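Local coordinates for D-alanyl transferase DltD (Enterococcus faecium TX0133A04, PDB 6PFX), which probably transfers D-alanine onto lipoteichoic acid during cell wall biogenesis in this Gram-positive bacterium, at residues D128-M133 with D157-I162. Residues are numbered along the deposited sequence; the frame is centred on the assembly and turned at random.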
loop_
_atom_site.group_PDB
_atom_site.type_symbol
_atom_site.label_atom_id
_atom_site.label_comp_id
_atom_site.label_asym_id
_atom_site.label_seq_id
_atom_site.Cartn_x
_atom_site.Cartn_y
_atom_site.Cartn_z
ATOM N N ASP A 128 10.515 17.358 -3.905
ATOM C CA ASP A 128 11.462 16.664 -3.044
ATOM C C ASP A 128 12.326 15.710 -3.863
ATOM O O ASP A 128 13.553 15.665 -3.716
ATOM C CB ASP A 128 10.724 15.836 -1.985
ATOM C CG ASP A 128 10.209 16.657 -0.807
ATOM O OD1 ASP A 128 10.639 17.811 -0.606
ATOM O OD2 ASP A 128 9.356 16.114 -0.071
ATOM N N TRP A 129 11.680 14.909 -4.713
ATOM C CA TRP A 129 12.391 13.945 -5.543
ATOM C C TRP A 129 13.355 14.649 -6.483
ATOM O O TRP A 129 14.540 14.308 -6.544
ATOM C CB TRP A 129 11.359 13.133 -6.321
ATOM C CG TRP A 129 11.862 12.476 -7.556
ATOM C CD1 TRP A 129 12.890 11.577 -7.656
ATOM C CD2 TRP A 129 11.330 12.628 -8.880
ATOM N NE1 TRP A 129 13.034 11.176 -8.967
ATOM C CE2 TRP A 129 12.091 11.809 -9.734
ATOM C CE3 TRP A 129 10.290 13.385 -9.427
ATOM C CZ2 TRP A 129 11.843 11.724 -11.107
ATOM C CZ3 TRP A 129 10.047 13.299 -10.791
ATOM C CH2 TRP A 129 10.820 12.474 -11.612
ATOM N N LEU A 130 12.872 15.667 -7.196
ATOM C CA LEU A 130 13.715 16.348 -8.171
ATOM C C LEU A 130 14.959 16.940 -7.520
ATOM O O LEU A 130 16.058 16.847 -8.075
ATOM C CB LEU A 130 12.923 17.443 -8.880
ATOM C CG LEU A 130 11.789 16.972 -9.784
ATOM C CD1 LEU A 130 10.994 18.150 -10.333
ATOM C CD2 LEU A 130 12.302 16.138 -10.936
ATOM N N PHE A 131 14.804 17.590 -6.364
ATOM C CA PHE A 131 15.951 18.190 -5.684
ATOM C C PHE A 131 16.838 17.146 -5.022
ATOM O O PHE A 131 17.987 17.462 -4.692
ATOM C CB PHE A 131 15.479 19.248 -4.677
ATOM C CG PHE A 131 14.990 20.521 -5.324
ATOM C CD1 PHE A 131 15.885 21.472 -5.797
ATOM C CD2 PHE A 131 13.640 20.771 -5.466
ATOM C CE1 PHE A 131 15.433 22.640 -6.406
ATOM C CE2 PHE A 131 13.190 21.937 -6.071
ATOM C CZ PHE A 131 14.086 22.869 -6.535
ATOM N N SER A 132 16.344 15.913 -4.863
ATOM C CA SER A 132 17.114 14.827 -4.275
ATOM C C SER A 132 18.001 14.125 -5.293
ATOM O O SER A 132 18.993 13.497 -4.903
ATOM C CB SER A 132 16.170 13.765 -3.684
ATOM O OG SER A 132 15.691 12.853 -4.672
ATOM N N MET A 133 17.660 14.214 -6.579
ATOM C CA MET A 133 18.354 13.452 -7.606
ATOM C C MET A 133 19.775 13.963 -7.792
ATOM O O MET A 133 19.992 15.153 -8.038
ATOM C CB MET A 133 17.620 13.581 -8.942
ATOM C CG MET A 133 16.310 12.828 -9.019
ATOM S SD MET A 133 15.460 13.066 -10.593
ATOM C CE MET A 133 16.808 12.833 -11.727
ATOM N N ASP A 157 4.153 23.991 -16.521
ATOM C CA ASP A 157 5.051 23.971 -17.675
ATOM C C ASP A 157 6.516 23.881 -17.261
ATOM O O ASP A 157 7.314 23.214 -17.930
ATOM C CB ASP A 157 4.817 25.201 -18.555
ATOM C CG ASP A 157 3.529 25.113 -19.352
ATOM O OD1 ASP A 157 3.064 23.981 -19.611
ATOM O OD2 ASP A 157 2.984 26.176 -19.720
ATOM N N THR A 158 6.901 24.555 -16.181
ATOM C CA THR A 158 8.278 24.451 -15.709
ATOM C C THR A 158 8.610 23.016 -15.319
ATOM O O THR A 158 9.640 22.469 -15.731
ATOM C CB THR A 158 8.482 25.420 -14.548
ATOM O OG1 THR A 158 8.169 26.746 -15.001
ATOM C CG2 THR A 158 9.915 25.373 -14.054
ATOM N N LEU A 159 7.737 22.380 -14.536
ATOM C CA LEU A 159 7.970 20.990 -14.153
ATOM C C LEU A 159 7.991 20.079 -15.372
ATOM O O LEU A 159 8.831 19.178 -15.471
ATOM C CB LEU A 159 6.906 20.541 -13.149
ATOM C CG LEU A 159 6.789 19.044 -12.851
ATOM C CD1 LEU A 159 8.026 18.555 -12.123
ATOM C CD2 LEU A 159 5.543 18.751 -12.029
ATOM N N THR A 160 7.075 20.299 -16.313
ATOM C CA THR A 160 6.998 19.430 -17.480
ATOM C C THR A 160 8.310 19.425 -18.260
ATOM O O THR A 160 8.769 18.367 -18.711
ATOM C CB THR A 160 5.826 19.872 -18.361
ATOM O OG1 THR A 160 4.587 19.591 -17.693
ATOM C CG2 THR A 160 5.864 19.154 -19.682
ATOM N N ALA A 161 8.923 20.593 -18.449
ATOM C CA ALA A 161 10.175 20.638 -19.196
ATOM C C ALA A 161 11.280 19.911 -18.445
ATOM O O ALA A 161 12.128 19.248 -19.054
ATOM C CB ALA A 161 10.571 22.086 -19.470
ATOM N N ILE A 162 11.282 20.019 -17.118
ATOM C CA ILE A 162 12.252 19.280 -16.319
ATOM C C ILE A 162 12.026 17.781 -16.469
ATOM O O ILE A 162 12.977 17.012 -16.657
ATOM C CB ILE A 162 12.209 19.760 -14.856
ATOM C CG1 ILE A 162 12.854 21.148 -14.742
ATOM C CG2 ILE A 162 12.877 18.740 -13.961
ATOM C CD1 ILE A 162 12.460 21.883 -13.487
#
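L130 reaches across to L159 and I162 with its two methyl groups: CD1 meets both partners and CD2 meets I162. CD1 of L130 meets CD1 of L159 at 3.5 Å, tighter than a usual methyl contact. CD2 of L130 lies 4.0 Å from CG2 of I162. That CG2 also approaches CD1 of L130, at 4.1 Å, and so faces the fork of the leucine. The L130 side chain runs at about a right angle to that of L159 and slantwise to that of I162.

The CA-CB bonds of L130 and I162 both point toward the opposite helix. L159 starts from the flank of its helix. Its CG, anti to the backbone N (chi1 167°), carries the branch beyond that flank, which brings CD1 to L130. No hydrogen bond crosses between the two segments. This is apolar helix-to-helix packing, and all three touching residues are buried.

W129 backs L130 from within its own helix. CD2 of L130 lies 3.6 Å above the indole plane, toward the rim. SD of M133 sits over the same face, 3.2 Å above the plane. The indole NE1 is hydrogen-bonded to D140, which ties the ring to helix 138-147. At the end of helix 123-132, O of W129 accepts from both N and OG of S132. The OG bond is 2.6 Å long and uses a carbonyl lone pair. OG of S132 is also hydrogen-bonded to R87 of helix 79-89.

The contact joins helices 123-132 and 157-167 in a helical region. Its centre lies about 25 Å from the centre of the chain. L130 and M133 also touch I166, one turn beyond I162. Helices 79-89 and 138-147 pack against W129. Neither segment belongs to the five-stranded parallel sheet, which fits the SGNH hydrolase clan.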